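Nitrogenase molybdenum-iron protein beta chain (Clostridium pasteurianum, PDB 4WES) forms, with the alpha chain, the molybdenum-iron component of nitrogenase, which binds a shared [8Fe-7S] cluster and reduces dinitrogen to ammonium. Local coordinates at residues T263-I268 with L327-I332; K188-A193 with D274-A279; A290-E295 with V425-A430. All coordinates share one frame; numbering follows the deposited sequence.

Overall arrangement
All three contacts are mostly buried packing away from the cluster. Contact 1 lies nearest the chain's centre, about 14 Å from it, and joins the loop after strand 261-264 to helix 321-333, whereas contacts 2 and 3 lie further out, at about 19 and 21 Å, and pair helices. Contact 2 is purely apolar; contact 1 adds a crossing of arginine and lysine, and contact 3 a water bridge from a glutamate. Contacts 2 and 3 sit about 9 Å apart between centres and are tied by the salt bridge Arg189-Glu295 and by Asp274 with Tyr427. Pro267 links contact 1 to both, packing on Phe276 and hydrogen-bonded through its carbonyl to Gly426 N.

Contact 1 of 3, residues T263-I268 with L327-I332; sequences TLRTPI and LSKFII
Ile268 lays its CG2 methyl against Leu327 and Phe330, two residues one helical turn apart on helix 321-333. The methyl lies 4.2 Å from Leu327 CA. At the branch tip of that residue, Ile268 CG2 is 4.3 Å from Leu327 CD1. Toward Phe330 the same methyl approaches CD2 of the ring obliquely, at 4.4 Å. With chi1 at -61°, CG2 stands anti to the backbone N and is directed at the helix, while CG1 goes to the other side. A beta-branched residue suits this place because its two arms can serve two neighbours: CG2 takes the helix and CG1 packs on Val425. Phe330 continues the apolar layer onto Ala430 and Leu433 of helix 426-448.

At the partly exposed border the chemistry changes. Arg265 runs extended from CG to NE, and its NH1 comes 3.9 Å from Lys329 CG, so the guanidinium meets the aliphatic part of the lysine, with the two side chains crossing at about a right angle. Lys329 bends at chi2 (65°) and chi4 (79°) and turns its amine away, leaving Arg265 NH1 and Lys329 NZ 5.7 Å apart. Each charge has an acid of its own: Arg265 NH2 pairs with Glu353, and Lys329 NZ with Glu333, which probably lessens the repulsion.

Just beyond strand 261-264, Pro267 centres an inverse gamma turn, closed by Ile268 N to Thr266 O at 2.8 Å. The chain leaves the outermost strand of one parallel beta sheet and packs against a helix connecting strands 314-318 and 337-343 of another, joining two Rossmann-like domains of the nitrogenase component 1 fold.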
loop_
_atom_site.group_PDB
_atom_site.type_symbol
_atom_site.label_atom_id
_atom_site.label_comp_id
_atom_site.label_asym_id
_atom_site.label_seq_id
_atom_site.Cartn_x
_atom_site.Cartn_y
_atom_site.Cartn_z
ATOM N N THR B 263 22.256 15.740 -21.364
ATOM C CA THR B 263 21.089 14.897 -21.270
ATOM C C THR B 263 21.347 13.814 -20.229
ATOM O O THR B 263 22.404 13.191 -20.231
ATOM C CB THR B 263 20.787 14.264 -22.627
ATOM O OG1 THR B 263 20.517 15.297 -23.573
ATOM C CG2 THR B 263 19.575 13.305 -22.544
ATOM N N LEU B 264 20.359 13.580 -19.366
ATOM C CA LEU B 264 20.414 12.581 -18.307
ATOM C C LEU B 264 19.141 11.763 -18.346
ATOM O O LEU B 264 18.099 12.227 -18.836
ATOM C CB LEU B 264 20.514 13.266 -16.943
ATOM C CG LEU B 264 21.804 14.047 -16.680
ATOM C CD1 LEU B 264 21.637 14.946 -15.460
ATOM C CD2 LEU B 264 22.995 13.103 -16.512
ATOM N N ARG B 265 19.205 10.542 -17.847
ATOM C CA ARG B 265 17.992 9.786 -17.616
ATOM C C ARG B 265 17.158 10.436 -16.507
ATOM O O ARG B 265 17.689 11.058 -15.573
ATOM C CB ARG B 265 18.366 8.410 -17.166
ATOM C CG ARG B 265 18.729 7.533 -18.285
ATOM C CD ARG B 265 18.873 6.084 -17.800
ATOM N NE ARG B 265 19.141 5.349 -18.975
ATOM C CZ ARG B 265 19.621 4.142 -19.028
ATOM N NH1 ARG B 265 19.958 3.507 -17.923
ATOM N NH2 ARG B 265 19.800 3.589 -20.204
ATOM N N THR B 266 15.850 10.255 -16.609
ATOM C CA THR B 266 15.016 10.558 -15.454
ATOM C C THR B 266 15.615 9.866 -14.238
ATOM O O THR B 266 15.892 8.672 -14.323
ATOM C CB THR B 266 13.592 10.049 -15.698
ATOM O OG1 THR B 266 13.081 10.607 -16.914
ATOM C CG2 THR B 266 12.694 10.396 -14.557
ATOM N N PRO B 267 15.793 10.588 -13.112
ATOM C CA PRO B 267 16.581 9.975 -12.036
ATOM C C PRO B 267 15.716 9.057 -11.170
ATOM O O PRO B 267 15.259 9.456 -10.092
ATOM C CB PRO B 267 17.149 11.200 -11.262
ATOM C CG PRO B 267 16.177 12.291 -11.562
ATOM C CD PRO B 267 15.766 12.059 -13.002
ATOM N N ILE B 268 15.495 7.839 -11.664
ATOM C CA ILE B 268 14.800 6.770 -10.945
ATOM C C ILE B 268 15.776 5.648 -10.720
ATOM O O ILE B 268 16.381 5.144 -11.676
ATOM C CB ILE B 268 13.552 6.283 -11.716
ATOM C CG1 ILE B 268 12.542 7.415 -11.903
ATOM C CG2 ILE B 268 12.925 5.086 -11.000
ATOM C CD1 ILE B 268 11.403 7.076 -12.837
ATOM N N LEU B 327 12.993 3.251 -14.901
ATOM C CA LEU B 327 12.415 2.246 -14.008
ATOM C C LEU B 327 12.883 0.859 -14.406
ATOM O O LEU B 327 13.124 0.024 -13.524
ATOM C CB LEU B 327 10.897 2.352 -13.983
ATOM C CG LEU B 327 10.184 1.333 -13.104
ATOM C CD1 LEU B 327 10.634 1.467 -11.663
ATOM C CD2 LEU B 327 8.681 1.510 -13.232
ATOM N N SER B 328 12.970 0.576 -15.702
ATOM C CA SER B 328 13.464 -0.733 -16.121
ATOM C C SER B 328 14.866 -0.997 -15.631
ATOM O O SER B 328 15.205 -2.098 -15.183
ATOM C CB SER B 328 13.399 -0.849 -17.650
ATOM O OG SER B 328 12.055 -0.875 -18.117
ATOM N N LYS B 329 15.723 0.032 -15.697
ATOM C CA LYS B 329 17.070 -0.110 -15.134
ATOM C C LYS B 329 16.986 -0.415 -13.637
ATOM O O LYS B 329 17.710 -1.257 -13.136
ATOM C CB LYS B 329 17.887 1.180 -15.413
ATOM C CG LYS B 329 19.303 1.138 -14.867
ATOM C CD LYS B 329 20.168 0.082 -15.526
ATOM C CE LYS B 329 21.683 0.357 -15.290
ATOM N NZ LYS B 329 22.008 -0.095 -13.948
ATOM N N PHE B 330 16.114 0.297 -12.923
ATOM C CA PHE B 330 15.994 0.076 -11.475
ATOM C C PHE B 330 15.511 -1.347 -11.187
ATOM O O PHE B 330 15.994 -1.989 -10.247
ATOM C CB PHE B 330 15.086 1.125 -10.870
ATOM C CG PHE B 330 15.016 1.102 -9.358
ATOM C CD1 PHE B 330 16.120 0.811 -8.581
ATOM C CD2 PHE B 330 13.855 1.452 -8.708
ATOM C CE1 PHE B 330 16.056 0.855 -7.204
ATOM C CE2 PHE B 330 13.778 1.494 -7.323
ATOM C CZ PHE B 330 14.893 1.200 -6.564
ATOM N N ILE B 331 14.567 -1.847 -11.979
ATOM C CA ILE B 331 14.125 -3.233 -11.813
ATOM C C ILE B 331 15.318 -4.214 -11.915
ATOM O O ILE B 331 15.457 -5.118 -11.099
ATOM C CB ILE B 331 13.008 -3.543 -12.841
ATOM C CG1 ILE B 331 11.743 -2.770 -12.530
ATOM C CG2 ILE B 331 12.761 -5.040 -12.952
ATOM C CD1 ILE B 331 11.116 -2.990 -11.193
ATOM N N ILE B 332 16.176 -4.001 -12.919
ATOM C CA ILE B 332 17.378 -4.787 -13.041
ATOM C C ILE B 332 18.281 -4.639 -11.813
ATOM O O ILE B 332 18.810 -5.623 -11.264
ATOM C CB ILE B 332 18.125 -4.460 -14.341
ATOM C CG1 ILE B 332 17.269 -4.869 -15.557
ATOM C CG2 ILE B 332 19.475 -5.152 -14.392
ATOM C CD1 ILE B 332 17.830 -4.386 -16.875
#

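Contact 2 of 3, residues K188-A193 with D274-A279; sequences KRLFEA and DEFIMA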
loop_
_atom_site.group_PDB
_atom_site.type_symbol
_atom_site.label_atom_id
_atom_site.label_comp_id
_atom_site.label_asym_id
_atom_site.label_seq_id
_atom_site.Cartn_x
_atom_site.Cartn_y
_atom_site.Cartn_z
ATOM N N LYS B 188 14.263 19.638 -6.916
ATOM C CA LYS B 188 14.624 20.940 -6.330
ATOM C C LYS B 188 15.310 20.731 -4.969
ATOM O O LYS B 188 16.317 21.394 -4.659
ATOM C CB LYS B 188 13.417 21.864 -6.211
ATOM C CG LYS B 188 12.881 22.320 -7.564
ATOM C CD LYS B 188 11.866 23.425 -7.473
ATOM C CE LYS B 188 10.611 22.968 -6.791
ATOM N NZ LYS B 188 9.637 24.089 -6.688
ATOM N N ARG B 189 14.766 19.829 -4.170
ATOM C CA ARG B 189 15.316 19.565 -2.850
ATOM C C ARG B 189 16.770 19.109 -2.953
ATOM O O ARG B 189 17.638 19.501 -2.148
ATOM C CB ARG B 189 14.462 18.522 -2.121
ATOM C CG ARG B 189 14.816 18.384 -0.644
ATOM C CD ARG B 189 14.148 17.169 -0.005
ATOM N NE ARG B 189 14.642 15.911 -0.544
ATOM C CZ ARG B 189 15.801 15.360 -0.203
ATOM N NH1 ARG B 189 16.588 15.925 0.720
ATOM N NH2 ARG B 189 16.195 14.258 -0.788
ATOM N N LEU B 190 17.070 18.271 -3.951
ATOM C CA LEU B 190 18.423 17.781 -4.161
ATOM C C LEU B 190 19.376 18.897 -4.607
ATOM O O LEU B 190 20.505 18.983 -4.104
ATOM C CB LEU B 190 18.413 16.616 -5.146
ATOM C CG LEU B 190 17.728 15.360 -4.597
ATOM C CD1 LEU B 190 17.547 14.316 -5.695
ATOM C CD2 LEU B 190 18.531 14.747 -3.477
ATOM N N PHE B 191 18.943 19.739 -5.539
ATOM C CA PHE B 191 19.743 20.920 -5.911
ATOM C C PHE B 191 20.052 21.772 -4.675
ATOM O O PHE B 191 21.188 22.235 -4.470
ATOM C CB PHE B 191 19.006 21.820 -6.907
ATOM C CG PHE B 191 19.246 21.498 -8.372
ATOM C CD1 PHE B 191 20.260 22.159 -9.053
ATOM C CD2 PHE B 191 18.484 20.576 -9.052
ATOM C CE1 PHE B 191 20.512 21.868 -10.370
ATOM C CE2 PHE B 191 18.719 20.315 -10.361
ATOM C CZ PHE B 191 19.718 20.967 -11.032
ATOM N N GLU B 192 19.032 21.975 -3.838
ATOM C CA GLU B 192 19.199 22.825 -2.656
ATOM C C GLU B 192 20.147 22.165 -1.659
ATOM O O GLU B 192 21.001 22.841 -1.060
ATOM C CB GLU B 192 17.838 23.122 -2.054
ATOM C CG GLU B 192 17.066 24.061 -2.982
ATOM C CD GLU B 192 15.592 24.181 -2.712
ATOM O OE1 GLU B 192 15.116 23.640 -1.695
ATOM O OE2 GLU B 192 14.924 24.834 -3.564
ATOM N N ALA B 193 20.041 20.848 -1.480
ATOM C CA ALA B 193 20.962 20.146 -0.577
ATOM C C ALA B 193 22.412 20.221 -1.096
ATOM O O ALA B 193 23.362 20.255 -0.299
ATOM C CB ALA B 193 20.526 18.704 -0.376
ATOM N N ASP B 274 22.378 8.380 -9.198
ATOM C CA ASP B 274 23.817 8.604 -9.100
ATOM C C ASP B 274 24.300 9.482 -10.243
ATOM O O ASP B 274 25.119 10.388 -10.043
ATOM C CB ASP B 274 24.561 7.265 -9.158
ATOM C CG ASP B 274 24.525 6.441 -7.876
ATOM O OD1 ASP B 274 23.999 6.911 -6.834
ATOM O OD2 ASP B 274 25.030 5.292 -7.951
ATOM N N GLU B 275 23.850 9.195 -11.471
ATOM C CA GLU B 275 24.312 9.970 -12.643
ATOM C C GLU B 275 23.887 11.438 -12.554
ATOM O O GLU B 275 24.620 12.356 -12.971
ATOM C CB GLU B 275 23.792 9.332 -13.922
ATOM C CG GLU B 275 24.523 8.027 -14.233
ATOM C CD GLU B 275 23.722 6.990 -15.021
ATOM O OE1 GLU B 275 22.623 7.281 -15.590
ATOM O OE2 GLU B 275 24.216 5.817 -15.054
ATOM N N PHE B 276 22.705 11.701 -12.027
ATOM C CA PHE B 276 22.226 13.061 -11.793
ATOM C C PHE B 276 23.078 13.762 -10.748
ATOM O O PHE B 276 23.526 14.885 -10.989
ATOM C CB PHE B 276 20.728 12.982 -11.377
ATOM C CG PHE B 276 20.161 14.254 -10.841
ATOM C CD1 PHE B 276 19.879 15.314 -11.685
ATOM C CD2 PHE B 276 19.892 14.395 -9.507
ATOM C CE1 PHE B 276 19.342 16.495 -11.176
ATOM C CE2 PHE B 276 19.358 15.565 -8.994
ATOM C CZ PHE B 276 19.100 16.624 -9.832
ATOM N N ILE B 277 23.302 13.139 -9.598
ATOM C CA ILE B 277 24.111 13.757 -8.548
ATOM C C ILE B 277 25.539 14.009 -9.061
ATOM O O ILE B 277 26.125 15.086 -8.833
ATOM C CB ILE B 277 24.129 12.873 -7.296
ATOM C CG1 ILE B 277 22.734 12.761 -6.689
ATOM C CG2 ILE B 277 25.118 13.376 -6.249
ATOM C CD1 ILE B 277 22.112 14.054 -6.234
ATOM N N MET B 278 26.111 13.054 -9.776
ATOM C CA MET B 278 27.476 13.248 -10.332
ATOM C C MET B 278 27.516 14.370 -11.345
ATOM O O MET B 278 28.478 15.149 -11.366
ATOM C CB MET B 278 28.018 11.957 -10.934
ATOM C CG MET B 278 28.300 10.854 -9.921
ATOM S SD MET B 278 29.519 11.260 -8.694
ATOM C CE MET B 278 28.589 12.354 -7.617
ATOM N N ALA B 279 26.485 14.504 -12.194
ATOM C CA ALA B 279 26.447 15.611 -13.144
ATOM C C ALA B 279 26.449 16.923 -12.399
ATOM O O ALA B 279 27.144 17.883 -12.806
ATOM C CB ALA B 279 25.225 15.511 -14.038
#
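The Phe276 ring reaches from helix 270-284 to helix 181-193 and meets Phe191 at its rim: Phe191 CE2 lies near the plane of the Phe276 ring, 3.7 Å from Phe276 CZ. Relative to the Phe191 ring, that CZ sits obliquely. The planes are inclined at 68° with centroids 5.8 Å apart, so the rings meet at a slant. Leu190 CD1 also approaches the Phe276 ring obliquely, 4.0 Å from CE2, while CB of the leucine lies 4.1 Å from the same carbon. The outer ring atoms of Phe276 touch both residues.

Phe276 has CG anti to the backbone N (chi1 168°), which carries the ring out toward the facing helix. The nearest CA atoms of the two segments, those of Leu190 and Ile277, are 8.2 Å apart, and a long flat side chain is well suited to span such a distance. No hydrogen bond crosses the contact; the touching groups are all apolar.

Helix 181-193 has strand 172-175 against Phe191, through Ile172 and Val174, and helix 290-305 beside Leu190, through Ile292 and Glu295. From the other helix, Phe276 packs on Pro267, in the loop after strand 261-264.

Contact 3 of 3, residues A290-E295 with V425-A430; sequences ASIEEE and VGYKGA
Ile292 sets its CG2 methyl at the edge of the Tyr427 ring, near the ring plane and 3.7 Å from CE2. Chi1 of -67° puts this methyl anti to the backbone N, and the isoleucine crosses the tyrosine at about a right angle. Tyr427, with CG anti to its carbonyl carbon (chi1 -53°), extends its ring alongside helix 290-305 and delivers the phenol oxygen to Asp274. A tyrosine fits because its ring packs against Ile292 and the helix backbone while its hydroxyl gives a buried acid, also paired with Arg296, a hydrogen-bond partner.

One turn further on, Glu295 touches Tyr427 through its base, CB to CB at 3.9 Å, where the two segments come closest. Beyond CG its chain is extended, bringing OE1 within 2.7 Å of a water that donates to it. That water accepts from Lys428 N at 2.9 Å, so the carboxylate reaches an amide in the first turn of helix 426-448 through one bridging molecule.

Glu295 OE1 also forms a salt bridge with Arg189 of helix 181-193, and Ala193 of the same helix packs on Ile292. Tyr427 meanwhile rests on Thr273 and Ile277, and on Trp519 of the alpha chain, so helices 181-193 and 270-284 both adjoin the place where 290-305 meets 426-448.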
loop_
_atom_site.group_PDB
_atom_site.type_symbol
_atom_site.label_atom_id
_atom_site.label_comp_id
_atom_site.label_asym_id
_atom_site.label_seq_id
_atom_site.Cartn_x
_atom_site.Cartn_y
_atom_site.Cartn_z
ATOM N N ALA B 290 26.506 14.908 3.271
ATOM C CA ALA B 290 26.258 13.706 4.040
ATOM C C ALA B 290 24.795 13.273 3.976
ATOM O O ALA B 290 24.491 12.073 3.978
ATOM C CB ALA B 290 26.681 13.947 5.480
ATOM N N SER B 291 23.879 14.247 3.935
ATOM C CA SER B 291 22.450 13.894 3.917
ATOM C C SER B 291 22.057 13.089 2.687
ATOM O O SER B 291 21.322 12.105 2.793
ATOM C CB SER B 291 21.596 15.163 4.011
ATOM O OG SER B 291 21.785 16.007 2.887
ATOM N N ILE B 292 22.571 13.502 1.534
ATOM C CA ILE B 292 22.314 12.768 0.287
ATOM C C ILE B 292 22.974 11.393 0.304
ATOM O O ILE B 292 22.380 10.388 -0.078
ATOM C CB ILE B 292 22.735 13.574 -0.940
ATOM C CG1 ILE B 292 21.833 14.807 -1.098
ATOM C CG2 ILE B 292 22.743 12.714 -2.202
ATOM C CD1 ILE B 292 22.186 15.731 -2.232
ATOM N N GLU B 293 24.201 11.345 0.785
ATOM C CA GLU B 293 24.877 10.066 0.928
ATOM C C GLU B 293 24.131 9.127 1.867
ATOM O O GLU B 293 24.053 7.919 1.594
ATOM C CB GLU B 293 26.343 10.275 1.335
ATOM C CG GLU B 293 27.089 8.951 1.348
ATOM C CD GLU B 293 28.569 9.046 1.307
ATOM O OE1 GLU B 293 29.193 8.008 1.624
ATOM O OE2 GLU B 293 29.107 10.122 0.948
ATOM N N GLU B 294 23.589 9.657 2.969
ATOM C CA GLU B 294 22.802 8.801 3.880
ATOM C C GLU B 294 21.594 8.220 3.144
ATOM O O GLU B 294 21.285 7.035 3.299
ATOM C CB GLU B 294 22.347 9.582 5.123
ATOM C CG GLU B 294 21.657 8.694 6.120
ATOM C CD GLU B 294 20.933 9.410 7.236
ATOM O OE1 GLU B 294 20.240 10.410 6.973
ATOM O OE2 GLU B 294 21.024 8.924 8.395
ATOM N N GLU B 295 20.867 9.057 2.397
ATOM C CA GLU B 295 19.684 8.585 1.660
ATOM C C GLU B 295 20.036 7.449 0.686
ATOM O O GLU B 295 19.334 6.433 0.610
ATOM C CB GLU B 295 19.063 9.712 0.848
ATOM C CG GLU B 295 18.595 10.926 1.571
ATOM C CD GLU B 295 18.323 12.188 0.714
ATOM O OE1 GLU B 295 18.142 12.097 -0.511
ATOM O OE2 GLU B 295 18.260 13.328 1.339
ATOM N N VAL B 425 11.341 9.809 -8.059
ATOM C CA VAL B 425 12.721 10.105 -8.391
ATOM C C VAL B 425 13.602 10.228 -7.151
ATOM O O VAL B 425 13.123 10.397 -6.021
ATOM C CB VAL B 425 12.825 11.399 -9.226
ATOM C CG1 VAL B 425 12.087 11.252 -10.534
ATOM C CG2 VAL B 425 12.375 12.639 -8.441
ATOM N N GLY B 426 14.901 10.196 -7.384
ATOM C CA GLY B 426 15.867 10.333 -6.318
ATOM C C GLY B 426 16.005 9.095 -5.460
ATOM O O GLY B 426 15.335 8.082 -5.663
ATOM N N TYR B 427 16.908 9.144 -4.482
ATOM C CA TYR B 427 17.022 8.045 -3.540
ATOM C C TYR B 427 15.753 7.925 -2.715
ATOM O O TYR B 427 15.302 6.798 -2.438
ATOM C CB TYR B 427 18.267 8.219 -2.658
ATOM C CG TYR B 427 19.527 8.429 -3.463
ATOM C CD1 TYR B 427 20.002 7.464 -4.345
ATOM C CD2 TYR B 427 20.278 9.593 -3.342
ATOM C CE1 TYR B 427 21.157 7.650 -5.105
ATOM C CE2 TYR B 427 21.417 9.792 -4.085
ATOM C CZ TYR B 427 21.865 8.823 -4.964
ATOM O OH TYR B 427 22.993 9.050 -5.705
ATOM N N LYS B 428 15.152 9.050 -2.355
ATOM C CA LYS B 428 13.912 9.064 -1.598
ATOM C C LYS B 428 12.772 8.358 -2.347
ATOM O O LYS B 428 12.018 7.551 -1.793
ATOM C CB LYS B 428 13.525 10.518 -1.319
ATOM C CG LYS B 428 12.241 10.761 -0.558
ATOM C CD LYS B 428 11.888 12.220 -0.231
ATOM C CE LYS B 428 10.492 12.242 0.405
ATOM N NZ LYS B 428 9.858 13.591 0.530
ATOM N N GLY B 429 12.632 8.684 -3.622
ATOM C CA GLY B 429 11.607 8.072 -4.446
ATOM C C GLY B 429 11.869 6.598 -4.675
ATOM O O GLY B 429 10.938 5.777 -4.708
ATOM N N ALA B 430 13.138 6.217 -4.809
ATOM C CA ALA B 430 13.495 4.818 -4.976
ATOM C C ALA B 430 13.121 3.999 -3.746
ATOM O O ALA B 430 12.637 2.870 -3.877
ATOM C CB ALA B 430 14.987 4.693 -5.262
HETATM O O HOH W 1 16.774 11.471 -2.802
#